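Local atomic coordinates of Exo-alpha-sialidase (Clostridium perfringens, PDB entry 2V72), a protein that binds galactose through its family 32 carbohydrate-binding module, probably directing a large sialidase toxin to sugar-bearing surfaces. Residues Q53-N58 and A134-L139; T82-H87 and K109-D114; M16-T21 and S31-N36. One frame throughout, in Å; residues are numbered along the deposited sequence.

In the fold
All three contacts belong to one two-sheet domain of the F5/8 type C family. Along the chain interaction 3 closes first; interaction 1 then opens at 53-58 and ends at 134-139, and interaction 2 falls within that span. Strands 17-20, 53-59 and 84-90, one from each interaction, share a sheet, and the first two are neighbours in it. Interactions 1 and 2 join it to the facing sheet, their centres about 12 Å apart. Interactions 1 and 3, with centres about 7 Å apart, touch each other and both supply ligands to the calcium ion, tying a loop to the sandwich. Interactions 2 and 3 lie on opposite sides of the chain's centre, about 17 Å apart between centres.

Interaction 1 of 3, residues Q53-N58 and A134-L139; sequences QSLSVN and ASIAEL. With CA (calcium ion), chain B.
Leu55 drops its CD2 methyl into a notch between two side chains of 134-139, 3.9 Å from Ile136 CD1 and 4.4 Å from Leu139 CD1, so that the three methyls sit at the corners of a compact triangle. With CG of Leu55 anti to its own backbone N (chi1 165°), the branch leans along the strand toward Val57, which brings CD2 over the notch. Leu139 presents a fork: while CD1 takes part in the triangle, CD2 runs on past Val57 in the opposite sense to that side chain and meets Val57 CG2 at 4.2 Å. No hydrogen bond crosses the gap; the backbones stay apart, with Leu55 CA and Ile136 CA at 9.0 Å, as expected where two sheets face each other in the beta-sandwich of an F5/8 type C domain. A classic beta bulge, in which Ala137 and Glu138 both face Thr71, shifts the usual alternation by one residue and lets Ile136 and Leu139 both point at strand 53-59. Trp41 widens the same apolar patch by touching Leu55, Ala134 and Ile136. The bulge also turns polar atoms to the calcium ion: Ala137 O binds it at 2.3 Å, and the bent side chain of Glu138 brings OE2 to 2.4 Å from the metal, with Ser31, Asp34, Asn36 and Thr39 completing the site.

Interaction 2 of 3, residues T82-H87 and K109-D114; sequences TKYEIH and KTVTFD
Lys109 NZ is hydrogen-bonded to Asn105 O and weakly to Leu107 O; its residue opens the strand from which Val111 reaches across to Tyr84 and Ile86. The lysine itself stays off segment 82-87; the contact rests on one valine methyl. Val111 CG2 meets Ile86 CD1 at 3.9 Å, the two side chains pointing at each other tip to tip. Ile86 can do this because its CG1 branch is anti to the carbonyl carbon (chi1 -56°) and continues nearly straight through chi2, which carries CD1 out from the strand. The same CG2 methyl of Val111 also approaches the phenol end of Tyr84, obliquely to the ring, with CE1 at 4.4 Å and OH at 4.2 Å. Tyr84 stacks on Trp102, which Val111 touches as well, so that valine, tyrosine and tryptophan pack together. Beside them, Ile86 continues onto Ala98, Ile122 and Ile124 of the strands flanking its own. Phe113, two residues beyond Val111, turns its ring end toward Ile86 without touching it and packs against Val65, Ile68 and Val97. On the other face of strand 84-90, Glu85 OE1 lies in the plane of the His87 ring, at its edge, 3.1 Å from His87 CE1. The chain turns a corner at Lys83, where Thr82 and Lys83 both face Gln128 in a classic beta bulge. With no hydrogen bond between the segments and 9.4 Å between Ile86 CA and Val111 CA, this is the face-to-face meeting of two antiparallel sheets, typical of the beta-sandwich of F5/8 type C domains.

Interaction 3 of 3, residues M16-T21 and S31-N36; sequences MTASAT and SAIDGN. With CA (calcium ion), chain B.
Ala18 of strand 17-20 and Ile33 of the loop 31-36 bring their CA atoms to 7.3 Å, the strand lying at the border of its sheet and the loop including a short 3-10 segment at Ser31 and Ala32. The loop is part of the calcium site of this F5/8 type C beta-sandwich, and Ile33 makes most of its contact with the strand. CG1 of Ile33 takes the crowded position between backbone N and carbonyl carbon (chi1 53°), which turns it toward the strand, and the extended chi2 carries CD1 up to it. There CD1 is 3.6 Å from Ala18 CB and 3.8 Å from Met16 CB, and it also rests against the peptide joining Thr17 to Ala18. Met16, just ahead of the strand, and Ala18, two residues on, both direct their CB at the loop. Met16 passes obliquely over Ile33, its SD 4.1 Å from Ile33 CG2, and goes on to Val57 and Ile11. On its far side the loop wraps the metal: Ser31 O and Asn36 O bind the calcium ion, joined by Thr39, Ala137 and Glu138. Asp34 OD1, 2.3 Å from the calcium ion, also accepts a weak hydrogen bond of 3.3 Å from Asn36 N.

Interaction 1 of 3, residues Q53-N58 and A134-L139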
ATOM      1  N   GLN A  53      11.448  -0.034   0.409  1.00 47.52           N
ATOM      2  CA  GLN A  53      10.793  -1.097   1.163  1.00 46.95           C
ATOM      3  C   GLN A  53       9.379  -1.172   0.608  1.00 46.82           C
ATOM      4  O   GLN A  53       8.918  -0.219  -0.025  1.00 47.09           O
ATOM      5  CB  GLN A  53      10.774  -0.797   2.672  1.00 46.53           C
ATOM      6  CG  GLN A  53      12.154  -0.674   3.330  1.00 46.23           C
ATOM      7  CD  GLN A  53      12.932  -1.992   3.383  1.00 46.35           C
ATOM      8  OE1 GLN A  53      12.352  -3.075   3.515  1.00 46.07           O
ATOM      9  NE2 GLN A  53      14.253  -1.894   3.285  1.00 45.28           N
ATOM     10  N   SER A  54       8.690  -2.288   0.840  1.00 46.56           N
ATOM     11  CA  SER A  54       7.401  -2.520   0.205  1.00 46.48           C
ATOM     12  C   SER A  54       6.383  -3.168   1.131  1.00 46.26           C
ATOM     13  O   SER A  54       6.747  -3.753   2.146  1.00 46.06           O
ATOM     14  CB  SER A  54       7.582  -3.389  -1.040  1.00 46.61           C
ATOM     15  OG  SER A  54       8.026  -4.682  -0.681  1.00 47.04           O
ATOM     16  N   LEU A  55       5.110  -3.040   0.761  1.00 46.12           N
ATOM     17  CA  LEU A  55       4.008  -3.692   1.453  1.00 45.99           C
ATOM     18  C   LEU A  55       3.256  -4.515   0.421  1.00 46.54           C
ATOM     19  O   LEU A  55       2.818  -3.985  -0.602  1.00 46.60           O
ATOM     20  CB  LEU A  55       3.075  -2.660   2.097  1.00 45.67           C
ATOM     21  CG  LEU A  55       1.681  -3.092   2.585  1.00 45.68           C
ATOM     22  CD1 LEU A  55       1.744  -3.844   3.901  1.00 43.90           C
ATOM     23  CD2 LEU A  55       0.740  -1.892   2.708  1.00 45.50           C
ATOM     24  N   SER A  56       3.139  -5.817   0.668  1.00 46.67           N
ATOM     25  CA  SER A  56       2.388  -6.686  -0.223  1.00 46.91           C
ATOM     26  C   SER A  56       1.078  -7.011   0.443  1.00 47.33           C
ATOM     27  O   SER A  56       1.040  -7.322   1.637  1.00 47.32           O
ATOM     28  CB  SER A  56       3.152  -7.978  -0.537  1.00 46.84           C
ATOM     29  OG  SER A  56       4.395  -7.700  -1.147  1.00 45.87           O
ATOM     30  N   VAL A  57       0.006  -6.913  -0.332  1.00 47.77           N
ATOM     31  CA  VAL A  57      -1.319  -7.242   0.142  1.00 48.73           C
ATOM     32  C   VAL A  57      -1.918  -8.306  -0.774  1.00 49.47           C
ATOM     33  O   VAL A  57      -2.161  -8.062  -1.967  1.00 49.75           O
ATOM     34  CB  VAL A  57      -2.234  -5.984   0.189  1.00 48.78           C
ATOM     35  CG1 VAL A  57      -3.620  -6.350   0.698  1.00 49.09           C
ATOM     36  CG2 VAL A  57      -1.615  -4.902   1.064  1.00 48.52           C
ATOM     37  N   ASN A  58      -2.131  -9.490  -0.212  1.00 49.98           N
ATOM     38  CA  ASN A  58      -2.807 -10.566  -0.920  1.00 50.49           C
ATOM     39  C   ASN A  58      -4.301 -10.345  -0.841  1.00 50.86           C
ATOM     40  O   ASN A  58      -4.827  -9.987   0.213  1.00 50.83           O
ATOM     41  CB  ASN A  58      -2.431 -11.926  -0.336  1.00 50.42           C
ATOM     42  CG  ASN A  58      -2.926 -13.070  -1.183  1.00 50.48           C
ATOM     43  OD1 ASN A  58      -4.075 -13.500  -1.060  1.00 49.06           O
ATOM     44  ND2 ASN A  58      -2.054 -13.578  -2.056  1.00 51.13           N
ATOM     45  N   ALA A 134       8.514   4.715   5.262  1.00 45.03           N
ATOM     46  CA  ALA A 134       7.294   4.480   4.511  1.00 44.41           C
ATOM     47  C   ALA A 134       6.206   4.137   5.518  1.00 44.06           C
ATOM     48  O   ALA A 134       6.427   3.300   6.407  1.00 44.10           O
ATOM     49  CB  ALA A 134       7.485   3.332   3.520  1.00 44.47           C
ATOM     50  N   SER A 135       5.057   4.798   5.389  1.00 42.96           N
ATOM     51  CA  SER A 135       3.877   4.502   6.192  1.00 42.30           C
ATOM     52  C   SER A 135       2.600   4.533   5.349  1.00 42.52           C
ATOM     53  O   SER A 135       2.496   5.300   4.383  1.00 42.48           O
ATOM     54  CB  SER A 135       3.759   5.446   7.396  1.00 42.35           C
ATOM     55  OG  SER A 135       3.742   6.816   7.026  1.00 41.70           O
ATOM     56  N   ILE A 136       1.659   3.659   5.705  1.00 42.44           N
ATOM     57  CA  ILE A 136       0.329   3.598   5.117  1.00 42.44           C
ATOM     58  C   ILE A 136      -0.614   3.225   6.255  1.00 43.07           C
ATOM     59  O   ILE A 136      -0.452   2.178   6.887  1.00 43.07           O
ATOM     60  CB  ILE A 136       0.217   2.534   3.972  1.00 42.47           C
ATOM     61  CG1 ILE A 136       1.005   2.964   2.726  1.00 42.06           C
ATOM     62  CG2 ILE A 136      -1.249   2.289   3.592  1.00 41.89           C
ATOM     63  CD1 ILE A 136       1.146   1.874   1.660  1.00 41.79           C
ATOM     64  N   ALA A 137      -1.587   4.088   6.528  1.00 43.43           N
ATOM     65  CA  ALA A 137      -2.549   3.833   7.598  1.00 43.72           C
ATOM     66  C   ALA A 137      -3.686   2.928   7.129  1.00 43.74           C
ATOM     67  O   ALA A 137      -4.161   2.086   7.893  1.00 43.80           O
ATOM     68  CB  ALA A 137      -3.084   5.153   8.187  1.00 43.54           C
ATOM     69  N   GLU A 138      -4.109   3.098   5.877  1.00 44.08           N
ATOM     70  CA  GLU A 138      -5.141   2.248   5.271  1.00 44.68           C
ATOM     71  C   GLU A 138      -4.917   2.017   3.775  1.00 44.96           C
ATOM     72  O   GLU A 138      -4.490   2.918   3.052  1.00 45.07           O
ATOM     73  CB  GLU A 138      -6.546   2.821   5.489  1.00 44.92           C
ATOM     74  CG  GLU A 138      -7.177   2.508   6.829  1.00 45.54           C
ATOM     75  CD  GLU A 138      -7.315   1.030   7.079  1.00 46.57           C
ATOM     76  OE1 GLU A 138      -8.053   0.349   6.331  1.00 47.16           O
ATOM     77  OE2 GLU A 138      -6.686   0.547   8.040  1.00 47.75           O
ATOM     78  N   LEU A 139      -5.207   0.797   3.331  1.00 45.09           N
ATOM     79  CA  LEU A 139      -5.127   0.439   1.931  1.00 45.19           C
ATOM     80  C   LEU A 139      -6.397  -0.292   1.523  1.00 44.99           C
ATOM     81  O   LEU A 139      -6.771  -1.301   2.129  1.00 45.00           O
ATOM     82  CB  LEU A 139      -3.892  -0.424   1.645  1.00 45.52           C
ATOM     83  CG  LEU A 139      -3.654  -0.622   0.146  1.00 46.24           C
ATOM     84  CD1 LEU A 139      -2.192  -0.459  -0.209  1.00 48.12           C
ATOM     85  CD2 LEU A 139      -4.215  -1.952  -0.359  1.00 46.73           C
TER
HETATM   86 CA    CA B1139      -5.060   1.027   9.752  1.00 42.43          CA

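Interaction 2 of 3, residues T82-H87 and K109-D114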
ATOM      1  N   THR A  82       6.639   9.439  -1.308  1.00 48.59           N
ATOM      2  CA  THR A  82       6.719  10.461  -2.355  1.00 49.24           C
ATOM      3  C   THR A  82       6.978   9.889  -3.756  1.00 49.59           C
ATOM      4  O   THR A  82       6.585  10.493  -4.754  1.00 49.91           O
ATOM      5  CB  THR A  82       7.808  11.516  -2.047  1.00 49.35           C
ATOM      6  OG1 THR A  82       9.092  10.879  -1.997  1.00 49.25           O
ATOM      7  CG2 THR A  82       7.522  12.241  -0.728  1.00 48.74           C
ATOM      8  N   LYS A  83       7.659   8.747  -3.823  1.00 49.64           N
ATOM      9  CA  LYS A  83       7.938   8.065  -5.085  1.00 50.03           C
ATOM     10  C   LYS A  83       7.643   6.573  -4.907  1.00 50.08           C
ATOM     11  O   LYS A  83       8.106   5.945  -3.942  1.00 50.09           O
ATOM     12  CB  LYS A  83       9.392   8.295  -5.509  1.00 50.08           C
ATOM     13  CG  LYS A  83       9.646   8.156  -7.006  1.00 50.87           C
ATOM     14  CD  LYS A  83      11.129   8.229  -7.348  1.00 50.84           C
ATOM     15  CE  LYS A  83      11.338   7.987  -8.839  1.00 53.14           C
ATOM     16  NZ  LYS A  83      12.606   7.249  -9.164  1.00 53.82           N
ATOM     17  N   TYR A  84       6.869   6.014  -5.835  1.00 49.97           N
ATOM     18  CA  TYR A  84       6.300   4.678  -5.668  1.00 50.09           C
ATOM     19  C   TYR A  84       6.300   3.837  -6.954  1.00 50.29           C
ATOM     20  O   TYR A  84       6.477   4.359  -8.061  1.00 50.49           O
ATOM     21  CB  TYR A  84       4.863   4.780  -5.123  1.00 50.01           C
ATOM     22  CG  TYR A  84       3.880   5.383  -6.110  1.00 50.03           C
ATOM     23  CD1 TYR A  84       3.142   4.576  -6.974  1.00 50.08           C
ATOM     24  CD2 TYR A  84       3.704   6.766  -6.188  1.00 50.62           C
ATOM     25  CE1 TYR A  84       2.251   5.130  -7.894  1.00 50.35           C
ATOM     26  CE2 TYR A  84       2.822   7.330  -7.098  1.00 50.13           C
ATOM     27  CZ  TYR A  84       2.096   6.510  -7.944  1.00 50.34           C
ATOM     28  OH  TYR A  84       1.226   7.076  -8.840  1.00 50.15           O
ATOM     29  N   GLU A  85       6.109   2.531  -6.775  1.00 50.24           N
ATOM     30  CA  GLU A  85       5.798   1.591  -7.848  1.00 50.28           C
ATOM     31  C   GLU A  85       4.692   0.691  -7.339  1.00 50.14           C
ATOM     32  O   GLU A  85       4.623   0.403  -6.143  1.00 50.41           O
ATOM     33  CB  GLU A  85       6.996   0.708  -8.176  1.00 50.34           C
ATOM     34  CG  GLU A  85       8.096   1.328  -9.031  1.00 50.67           C
ATOM     35  CD  GLU A  85       9.278   0.371  -9.223  1.00 50.51           C
ATOM     36  OE1 GLU A  85       9.277  -0.716  -8.599  1.00 51.29           O
ATOM     37  OE2 GLU A  85      10.210   0.705  -9.984  1.00 49.76           O
ATOM     38  N   ILE A  86       3.824   0.252  -8.240  1.00 50.08           N
ATOM     39  CA  ILE A  86       2.801  -0.731  -7.912  1.00 50.10           C
ATOM     40  C   ILE A  86       2.899  -1.919  -8.881  1.00 50.30           C
ATOM     41  O   ILE A  86       2.876  -1.742 -10.098  1.00 49.76           O
ATOM     42  CB  ILE A  86       1.372  -0.109  -7.926  1.00 50.22           C
ATOM     43  CG1 ILE A  86       1.285   1.102  -6.975  1.00 50.40           C
ATOM     44  CG2 ILE A  86       0.309  -1.166  -7.595  1.00 50.53           C
ATOM     45  CD1 ILE A  86      -0.127   1.650  -6.754  1.00 49.66           C
ATOM     46  N   HIS A  87       3.042  -3.120  -8.326  1.00 50.96           N
ATOM     47  CA  HIS A  87       3.091  -4.352  -9.110  1.00 51.60           C
ATOM     48  C   HIS A  87       1.908  -5.206  -8.731  1.00 52.47           C
ATOM     49  O   HIS A  87       1.467  -5.185  -7.579  1.00 52.46           O
ATOM     50  CB  HIS A  87       4.356  -5.164  -8.817  1.00 51.25           C
ATOM     51  CG  HIS A  87       5.630  -4.495  -9.219  1.00 50.60           C
ATOM     52  ND1 HIS A  87       6.188  -3.463  -8.494  1.00 50.23           N
ATOM     53  CD2 HIS A  87       6.478  -4.735 -10.248  1.00 49.88           C
ATOM     54  CE1 HIS A  87       7.321  -3.090  -9.065  1.00 50.18           C
ATOM     55  NE2 HIS A  87       7.517  -3.843 -10.134  1.00 49.63           N
ATOM     56  N   LYS A 109      -4.314   9.055  -1.533  1.00 50.51           N
ATOM     57  CA  LYS A 109      -3.757   8.994  -2.874  1.00 50.16           C
ATOM     58  C   LYS A 109      -4.463   7.865  -3.602  1.00 50.28           C
ATOM     59  O   LYS A 109      -4.482   6.729  -3.127  1.00 50.34           O
ATOM     60  CB  LYS A 109      -2.241   8.755  -2.817  1.00 50.07           C
ATOM     61  CG  LYS A 109      -1.504   9.614  -1.775  1.00 49.27           C
ATOM     62  CD  LYS A 109      -1.035  10.952  -2.346  1.00 48.66           C
ATOM     63  CE  LYS A 109      -1.081  12.109  -1.309  1.00 47.10           C
ATOM     64  NZ  LYS A 109      -0.469  11.825   0.030  1.00 45.59           N
ATOM     65  N   THR A 110      -5.075   8.189  -4.738  1.00 50.40           N
ATOM     66  CA  THR A 110      -5.760   7.187  -5.551  1.00 50.55           C
ATOM     67  C   THR A 110      -4.963   6.803  -6.796  1.00 50.44           C
ATOM     68  O   THR A 110      -4.219   7.611  -7.366  1.00 50.25           O
ATOM     69  CB  THR A 110      -7.187   7.629  -5.982  1.00 50.80           C
ATOM     70  OG1 THR A 110      -7.125   8.916  -6.608  1.00 51.38           O
ATOM     71  CG2 THR A 110      -8.138   7.682  -4.787  1.00 50.52           C
ATOM     72  N   VAL A 111      -5.120   5.545  -7.191  1.00 50.27           N
ATOM     73  CA  VAL A 111      -4.571   5.029  -8.435  1.00 50.04           C
ATOM     74  C   VAL A 111      -5.705   4.292  -9.134  1.00 49.87           C
ATOM     75  O   VAL A 111      -6.303   3.369  -8.575  1.00 49.20           O
ATOM     76  CB  VAL A 111      -3.359   4.085  -8.189  1.00 49.96           C
ATOM     77  CG1 VAL A 111      -2.969   3.359  -9.470  1.00 49.87           C
ATOM     78  CG2 VAL A 111      -2.170   4.871  -7.642  1.00 50.02           C
ATOM     79  N   THR A 112      -6.015   4.723 -10.350  1.00 50.04           N
ATOM     80  CA  THR A 112      -7.125   4.131 -11.088  1.00 50.55           C
ATOM     81  C   THR A 112      -6.643   3.453 -12.368  1.00 50.68           C
ATOM     82  O   THR A 112      -5.739   3.941 -13.049  1.00 50.15           O
ATOM     83  CB  THR A 112      -8.246   5.164 -11.354  1.00 50.67           C
ATOM     84  OG1 THR A 112      -8.726   5.671 -10.099  1.00 50.36           O
ATOM     85  CG2 THR A 112      -9.424   4.531 -12.117  1.00 51.42           C
ATOM     86  N   PHE A 113      -7.241   2.306 -12.664  1.00 51.24           N
ATOM     87  CA  PHE A 113      -6.951   1.572 -13.882  1.00 51.88           C
ATOM     88  C   PHE A 113      -8.177   1.600 -14.793  1.00 52.38           C
ATOM     89  O   PHE A 113      -9.165   0.894 -14.543  1.00 52.41           O
ATOM     90  CB  PHE A 113      -6.531   0.132 -13.558  1.00 51.84           C
ATOM     91  CG  PHE A 113      -5.380   0.034 -12.594  1.00 51.64           C
ATOM     92  CD1 PHE A 113      -5.603  -0.258 -11.253  1.00 52.04           C
ATOM     93  CD2 PHE A 113      -4.073   0.239 -13.023  1.00 51.35           C
ATOM     94  CE1 PHE A 113      -4.544  -0.351 -10.356  1.00 51.14           C
ATOM     95  CE2 PHE A 113      -3.010   0.153 -12.131  1.00 50.57           C
ATOM     96  CZ  PHE A 113      -3.246  -0.146 -10.802  1.00 50.86           C
ATOM     97  N   ASP A 114      -8.107   2.433 -15.835  1.00 53.02           N
ATOM     98  CA  ASP A 114      -9.167   2.546 -16.851  1.00 53.62           C
ATOM     99  C   ASP A 114      -9.564   1.169 -17.389  1.00 53.66           C
ATOM    100  O   ASP A 114     -10.752   0.841 -17.455  1.00 53.68           O
ATOM    101  CB  ASP A 114      -8.728   3.464 -18.001  1.00 53.85           C
ATOM    102  CG  ASP A 114      -8.553   4.926 -17.572  1.00 55.06           C
ATOM    103  OD1 ASP A 114      -9.222   5.375 -16.608  1.00 56.36           O
ATOM    104  OD2 ASP A 114      -7.747   5.636 -18.219  1.00 56.00           O
TER

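Interaction 3 of 3, residues M16-T21 and S31-N36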
ATOM      1  N   MET A  16      -8.282  -9.936   2.969  1.00 49.51           N
ATOM      2  CA  MET A  16      -6.897  -9.638   2.655  1.00 49.01           C
ATOM      3  C   MET A  16      -5.991 -10.105   3.778  1.00 48.65           C
ATOM      4  O   MET A  16      -6.439 -10.311   4.906  1.00 48.33           O
ATOM      5  CB  MET A  16      -6.704  -8.134   2.420  1.00 49.07           C
ATOM      6  CG  MET A  16      -7.665  -7.524   1.404  1.00 48.31           C
ATOM      7  SD  MET A  16      -7.404  -5.754   1.301  1.00 48.72           S
ATOM      8  CE  MET A  16      -8.614  -5.310   0.051  1.00 47.76           C
ATOM      9  N   THR A  17      -4.723 -10.302   3.428  1.00 48.41           N
ATOM     10  CA  THR A  17      -3.647 -10.552   4.374  1.00 48.37           C
ATOM     11  C   THR A  17      -2.503  -9.687   3.900  1.00 48.00           C
ATOM     12  O   THR A  17      -2.331  -9.489   2.693  1.00 47.72           O
ATOM     13  CB  THR A  17      -3.185 -12.024   4.378  1.00 48.46           C
ATOM     14  OG1 THR A  17      -3.025 -12.475   3.031  1.00 49.82           O
ATOM     15  CG2 THR A  17      -4.201 -12.913   5.071  1.00 49.18           C
ATOM     16  N   ALA A  18      -1.725  -9.166   4.845  1.00 47.59           N
ATOM     17  CA  ALA A  18      -0.678  -8.215   4.520  1.00 47.51           C
ATOM     18  C   ALA A  18       0.702  -8.677   4.972  1.00 47.46           C
ATOM     19  O   ALA A  18       0.839  -9.453   5.925  1.00 47.66           O
ATOM     20  CB  ALA A  18      -1.006  -6.843   5.101  1.00 47.18           C
ATOM     21  N   SER A  19       1.715  -8.162   4.283  1.00 47.18           N
ATOM     22  CA  SER A  19       3.099  -8.521   4.512  1.00 47.11           C
ATOM     23  C   SER A  19       3.957  -7.322   4.144  1.00 46.54           C
ATOM     24  O   SER A  19       3.619  -6.592   3.223  1.00 46.77           O
ATOM     25  CB  SER A  19       3.464  -9.716   3.621  1.00 47.44           C
ATOM     26  OG  SER A  19       4.711 -10.262   3.993  1.00 48.46           O
ATOM     27  N   ALA A  20       5.061  -7.112   4.859  1.00 46.06           N
ATOM     28  CA  ALA A  20       6.010  -6.057   4.503  1.00 45.57           C
ATOM     29  C   ALA A  20       7.470  -6.473   4.714  1.00 45.66           C
ATOM     30  O   ALA A  20       7.766  -7.332   5.538  1.00 45.65           O
ATOM     31  CB  ALA A  20       5.705  -4.794   5.267  1.00 45.13           C
ATOM     32  N   THR A  21       8.372  -5.845   3.965  1.00 45.63           N
ATOM     33  CA  THR A  21       9.793  -6.164   4.007  1.00 45.70           C
ATOM     34  C   THR A  21      10.458  -5.481   5.206  1.00 45.95           C
ATOM     35  O   THR A  21      11.559  -5.867   5.628  1.00 45.58           O
ATOM     36  CB  THR A  21      10.497  -5.720   2.707  1.00 45.70           C
ATOM     37  OG1 THR A  21      10.266  -4.320   2.490  1.00 45.56           O
ATOM     38  CG2 THR A  21       9.980  -6.507   1.515  1.00 45.25           C
ATOM     39  N   SER A  31      -1.768  -3.705   9.989  1.00 44.94           N
ATOM     40  CA  SER A  31      -2.393  -2.473  10.418  1.00 45.20           C
ATOM     41  C   SER A  31      -2.722  -1.553   9.251  1.00 45.35           C
ATOM     42  O   SER A  31      -3.415  -0.562   9.432  1.00 45.64           O
ATOM     43  CB  SER A  31      -1.512  -1.766  11.445  1.00 45.14           C
ATOM     44  OG  SER A  31      -1.644  -2.403  12.700  1.00 45.27           O
ATOM     45  N   ALA A  32      -2.228  -1.889   8.059  1.00 45.61           N
ATOM     46  CA  ALA A  32      -2.569  -1.163   6.836  1.00 45.57           C
ATOM     47  C   ALA A  32      -3.944  -1.559   6.299  1.00 45.78           C
ATOM     48  O   ALA A  32      -4.527  -0.837   5.488  1.00 45.83           O
ATOM     49  CB  ALA A  32      -1.505  -1.382   5.776  1.00 45.64           C
ATOM     50  N   ILE A  33      -4.470  -2.690   6.775  1.00 45.90           N
ATOM     51  CA  ILE A  33      -5.719  -3.257   6.253  1.00 46.05           C
ATOM     52  C   ILE A  33      -6.742  -3.619   7.339  1.00 46.30           C
ATOM     53  O   ILE A  33      -7.479  -4.599   7.207  1.00 46.23           O
ATOM     54  CB  ILE A  33      -5.445  -4.493   5.328  1.00 46.18           C
ATOM     55  CG1 ILE A  33      -4.560  -5.540   6.033  1.00 46.03           C
ATOM     56  CG2 ILE A  33      -4.803  -4.039   4.009  1.00 46.38           C
ATOM     57  CD1 ILE A  33      -4.622  -6.936   5.421  1.00 46.04           C
ATOM     58  N   ASP A  34      -6.805  -2.816   8.398  1.00 46.89           N
ATOM     59  CA  ASP A  34      -7.685  -3.114   9.540  1.00 47.43           C
ATOM     60  C   ASP A  34      -8.882  -2.170   9.657  1.00 47.77           C
ATOM     61  O   ASP A  34      -9.619  -2.210  10.643  1.00 48.02           O
ATOM     62  CB  ASP A  34      -6.887  -3.146  10.858  1.00 47.25           C
ATOM     63  CG  ASP A  34      -6.251  -1.800  11.211  1.00 47.21           C
ATOM     64  OD1 ASP A  34      -6.218  -0.877  10.362  1.00 45.28           O
ATOM     65  OD2 ASP A  34      -5.762  -1.666  12.358  1.00 47.38           O
ATOM     66  N   GLY A  35      -9.058  -1.312   8.656  1.00 48.30           N
ATOM     67  CA  GLY A  35     -10.209  -0.409   8.604  1.00 48.55           C
ATOM     68  C   GLY A  35     -10.166   0.732   9.599  1.00 48.63           C
ATOM     69  O   GLY A  35     -11.175   1.405   9.811  1.00 48.61           O
ATOM     70  N   ASN A  36      -8.995   0.948  10.193  1.00 48.76           N
ATOM     71  CA  ASN A  36      -8.787   1.970  11.214  1.00 48.95           C
ATOM     72  C   ASN A  36      -7.698   2.946  10.780  1.00 48.99           C
ATOM     73  O   ASN A  36      -6.551   2.552  10.592  1.00 49.32           O
ATOM     74  CB  ASN A  36      -8.406   1.309  12.551  1.00 48.93           C
ATOM     75  CG  ASN A  36      -8.421   2.284  13.727  1.00 49.07           C
ATOM     76  OD1 ASN A  36      -7.927   3.405  13.636  1.00 48.98           O
ATOM     77  ND2 ASN A  36      -8.985   1.846  14.840  1.00 48.46           N
TER
HETATM   78 CA    CA B1139      -5.060   1.027   9.752  1.00 42.43          CA